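Local atomic coordinates of phosphoribosylaminoimidazole-succinocarboxamide synthase (PDB entry 4O84), a protein that catalyses the ATP-dependent joining of L-aspartate to the carboxylate of carboxyaminoimidazole ribonucleotide, forming SAICAR in de novo purine biosynthesis. Residues I169-F174 / C197-A202. Residues are numbered along the deposited sequence; the frame is centred on the assembly and turned at random.
Sequences IILVDF and CRFWDA. With 5GP (guanosine-5'-monophosphate), chain J.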
loop_
_atom_site.group_PDB
_atom_site.type_symbol
_atom_site.label_atom_id
_atom_site.label_comp_id
_atom_site.label_asym_id
_atom_site.label_seq_id
_atom_site.Cartn_x
_atom_site.Cartn_y
_atom_site.Cartn_z
ATOM N N ILE A 169 -4.964 12.201 -2.639
ATOM C CA ILE A 169 -4.037 12.445 -3.743
ATOM C C ILE A 169 -3.594 11.122 -4.395
ATOM O O ILE A 169 -3.066 10.246 -3.730
ATOM C CB ILE A 169 -2.777 13.239 -3.278
ATOM C CG1 ILE A 169 -3.170 14.600 -2.661
ATOM C CG2 ILE A 169 -1.816 13.434 -4.453
ATOM C CD1 ILE A 169 -2.061 15.269 -1.857
ATOM N N ILE A 170 -3.821 11.002 -5.702
ATOM C CA ILE A 170 -3.366 9.864 -6.489
ATOM C C ILE A 170 -1.913 10.069 -6.927
ATOM O O ILE A 170 -1.572 11.041 -7.634
ATOM C CB ILE A 170 -4.251 9.655 -7.741
ATOM C CG1 ILE A 170 -5.717 9.478 -7.334
ATOM C CG2 ILE A 170 -3.766 8.466 -8.578
ATOM C CD1 ILE A 170 -6.683 9.824 -8.443
ATOM N N LEU A 171 -1.050 9.162 -6.503
ATOM C CA LEU A 171 0.273 9.115 -7.091
ATOM C C LEU A 171 0.138 8.438 -8.455
ATOM O O LEU A 171 0.065 7.218 -8.535
ATOM C CB LEU A 171 1.239 8.348 -6.195
ATOM C CG LEU A 171 2.712 8.330 -6.662
ATOM C CD1 LEU A 171 3.249 9.738 -6.836
ATOM C CD2 LEU A 171 3.562 7.562 -5.658
ATOM N N VAL A 172 0.050 9.240 -9.512
ATOM C CA VAL A 172 -0.149 8.741 -10.876
ATOM C C VAL A 172 1.134 8.092 -11.416
ATOM O O VAL A 172 1.113 6.960 -11.889
ATOM C CB VAL A 172 -0.664 9.875 -11.806
ATOM C CG1 VAL A 172 -0.535 9.496 -13.286
ATOM C CG2 VAL A 172 -2.112 10.216 -11.442
ATOM N N ASP A 173 2.248 8.810 -11.322
ATOM C CA ASP A 173 3.564 8.275 -11.685
ATOM C C ASP A 173 4.590 9.248 -11.101
ATOM O O ASP A 173 4.202 10.323 -10.597
ATOM C CB ASP A 173 3.731 8.092 -13.213
ATOM C CG ASP A 173 3.459 9.379 -14.008
ATOM O OD1 ASP A 173 3.911 10.458 -13.602
ATOM O OD2 ASP A 173 2.781 9.325 -15.044
ATOM N N PHE A 174 5.872 8.877 -11.156
ATOM C CA PHE A 174 6.956 9.713 -10.650
ATOM C C PHE A 174 8.308 9.180 -11.110
ATOM O O PHE A 174 8.411 8.006 -11.474
ATOM C CB PHE A 174 6.900 9.874 -9.112
ATOM C CG PHE A 174 7.171 8.611 -8.322
ATOM C CD1 PHE A 174 8.306 8.512 -7.515
ATOM C CD2 PHE A 174 6.283 7.542 -8.343
ATOM C CE1 PHE A 174 8.556 7.355 -6.759
ATOM C CE2 PHE A 174 6.538 6.392 -7.602
ATOM C CZ PHE A 174 7.670 6.296 -6.814
ATOM N N CYS A 197 6.818 14.226 -9.952
ATOM C CA CYS A 197 5.715 13.285 -9.734
ATOM C C CYS A 197 4.475 13.792 -10.462
ATOM O O CYS A 197 4.297 14.992 -10.616
ATOM C CB CYS A 197 5.326 13.212 -8.249
ATOM S SG CYS A 197 6.571 12.731 -7.050
ATOM N N ARG A 198 3.593 12.888 -10.858
ATOM C CA ARG A 198 2.244 13.292 -11.211
ATOM C C ARG A 198 1.322 13.027 -10.041
ATOM O O ARG A 198 1.176 11.877 -9.590
ATOM C CB ARG A 198 1.732 12.594 -12.481
ATOM C CG ARG A 198 2.222 13.231 -13.774
ATOM C CD ARG A 198 1.445 12.792 -15.016
ATOM N NE ARG A 198 2.071 13.317 -16.234
ATOM C CZ ARG A 198 2.861 12.622 -17.059
ATOM N NH1 ARG A 198 3.121 11.324 -16.857
ATOM N NH2 ARG A 198 3.385 13.234 -18.114
ATOM N N PHE A 199 0.714 14.105 -9.544
ATOM C CA PHE A 199 -0.272 14.038 -8.466
ATOM C C PHE A 199 -1.620 14.476 -9.003
ATOM O O PHE A 199 -1.730 15.564 -9.618
ATOM C CB PHE A 199 0.072 15.002 -7.323
ATOM C CG PHE A 199 1.403 14.771 -6.660
ATOM C CD1 PHE A 199 1.821 13.495 -6.264
ATOM C CD2 PHE A 199 2.221 15.863 -6.371
ATOM C CE1 PHE A 199 3.035 13.322 -5.627
ATOM C CE2 PHE A 199 3.429 15.695 -5.721
ATOM C CZ PHE A 199 3.840 14.420 -5.348
ATOM N N TRP A 200 -2.646 13.660 -8.781
ATOM C CA TRP A 200 -4.017 14.062 -9.102
ATOM C C TRP A 200 -4.867 14.078 -7.872
ATOM O O TRP A 200 -4.758 13.190 -7.016
ATOM C CB TRP A 200 -4.711 13.134 -10.107
ATOM C CG TRP A 200 -4.109 13.058 -11.495
ATOM C CD1 TRP A 200 -3.077 13.813 -12.031
ATOM C CD2 TRP A 200 -4.537 12.178 -12.582
ATOM N NE1 TRP A 200 -2.816 13.438 -13.328
ATOM C CE2 TRP A 200 -3.660 12.465 -13.716
ATOM C CE3 TRP A 200 -5.502 11.191 -12.708
ATOM C CZ2 TRP A 200 -3.772 11.786 -14.923
ATOM C CZ3 TRP A 200 -5.612 10.511 -13.933
ATOM C CH2 TRP A 200 -4.766 10.801 -15.007
ATOM N N ASP A 201 -5.760 15.056 -7.794
ATOM C CA ASP A 201 -6.793 15.023 -6.773
ATOM C C ASP A 201 -7.674 13.788 -6.994
ATOM O O ASP A 201 -8.106 13.507 -8.114
ATOM C CB ASP A 201 -7.658 16.276 -6.803
ATOM C CG ASP A 201 -8.782 16.199 -5.812
ATOM O OD1 ASP A 201 -8.516 16.295 -4.602
ATOM O OD2 ASP A 201 -9.925 15.980 -6.233
ATOM N N ALA A 202 -7.923 13.048 -5.918
ATOM C CA ALA A 202 -8.654 11.794 -6.005
ATOM C C ALA A 202 -10.087 11.963 -6.531
ATOM O O ALA A 202 -10.543 11.149 -7.338
ATOM C CB ALA A 202 -8.639 11.064 -4.657
HETATM P P 5GP J . 6.346 10.908 -18.884
HETATM O O1P 5GP J . 4.910 10.428 -18.927
HETATM O O2P 5GP J . 6.496 12.281 -19.490
HETATM O O3P 5GP J . 7.342 9.869 -19.345
HETATM O "O5'" 5GP J . 6.800 11.113 -17.331
HETATM C "C5'" 5GP J . 6.582 10.164 -16.270
HETATM C "C4'" 5GP J . 6.767 10.751 -14.855
HETATM O "O4'" 5GP J . 8.143 10.963 -14.549
HETATM C "C3'" 5GP J . 6.113 12.115 -14.625
HETATM O "O3'" 5GP J . 5.738 12.214 -13.240
HETATM C "C2'" 5GP J . 7.207 13.117 -14.902
HETATM O "O2'" 5GP J . 7.007 14.350 -14.191
HETATM C "C1'" 5GP J . 8.439 12.359 -14.425
HETATM N N9 5GP J . 9.611 12.719 -15.250
HETATM C C8 5GP J . 10.125 11.990 -16.263
HETATM N N7 5GP J . 11.205 12.610 -16.801
HETATM C C5 5GP J . 11.389 13.763 -16.144
HETATM C C6 5GP J . 12.352 14.890 -16.204
HETATM O O6 5GP J . 13.270 14.889 -17.047
HETATM N N1 5GP J . 12.205 15.901 -15.325
HETATM C C2 5GP J . 11.225 15.923 -14.397
HETATM N N2 5GP J . 11.153 16.996 -13.555
HETATM N N3 5GP J . 10.304 14.913 -14.283
HETATM C C4 5GP J . 10.339 13.833 -15.110
#
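Arg198 NH1 serves two acceptors at once, one of them in a salt bridge to Asp173 OD2 at 2.7 Å. The other is the phosphate of the bound GMP, where Arg198 NH1 donates a fairly straight bond to 5GP O1P at 2.9 Å. Both acceptors lie in the guanidinium plane, while the carboxylate plane is turned 70° against it and OD2 is met on its syn side. An extended chain from CG to NE carries the group to the phosphate, and NE pairs with Asp211; an arginine, with donors on several sides, suits this place. Asp173 divides its oxygens likewise: Asp173 OD1 accepts the ribose hydroxyl 5GP O3' at 2.6 Å. With CG tucked between backbone N and carbonyl carbon (chi1 55°), the carboxylate crosses the arginine chain, OD2 turned to NH1 and OD1 to the sugar. A leucine in place of Arg198 would probably leave Asp173 OD2 and the phosphate without this shared cation, and the carboxylate freer to turn.

Trp200 lies on the same face as Arg198, and Val172, directed toward the partner strand, sets CG2 squarely over its five-membered ring, 3.4 Å from the centroid, a close CH-pi contact that suits a compact branched residue. The other face is apolar: Leu171 CD1 touches Phe199 CE1 at 3.8 Å, Ile169 CG2 meets Phe199 CB, and Cys197 SG rests against Phe174 CB. Leu171, Phe174 and Phe199 meet helix 143-165; Ile169 and Phe199 meet helix 220-232. Backbone bonds between Ile170 and Trp200 join the antiparallel strands. Beyond them Arg198 O accepts Val172 N at 2.9 Å and Arg198 N donates to Asp173 O, so two residues face one: a beta bulge, with Val172 helix-like. The bulged strand pair thus brings a carboxylate and a guanidinium together in a nucleotide site, consistent with the family's phosphoribosyl substrate.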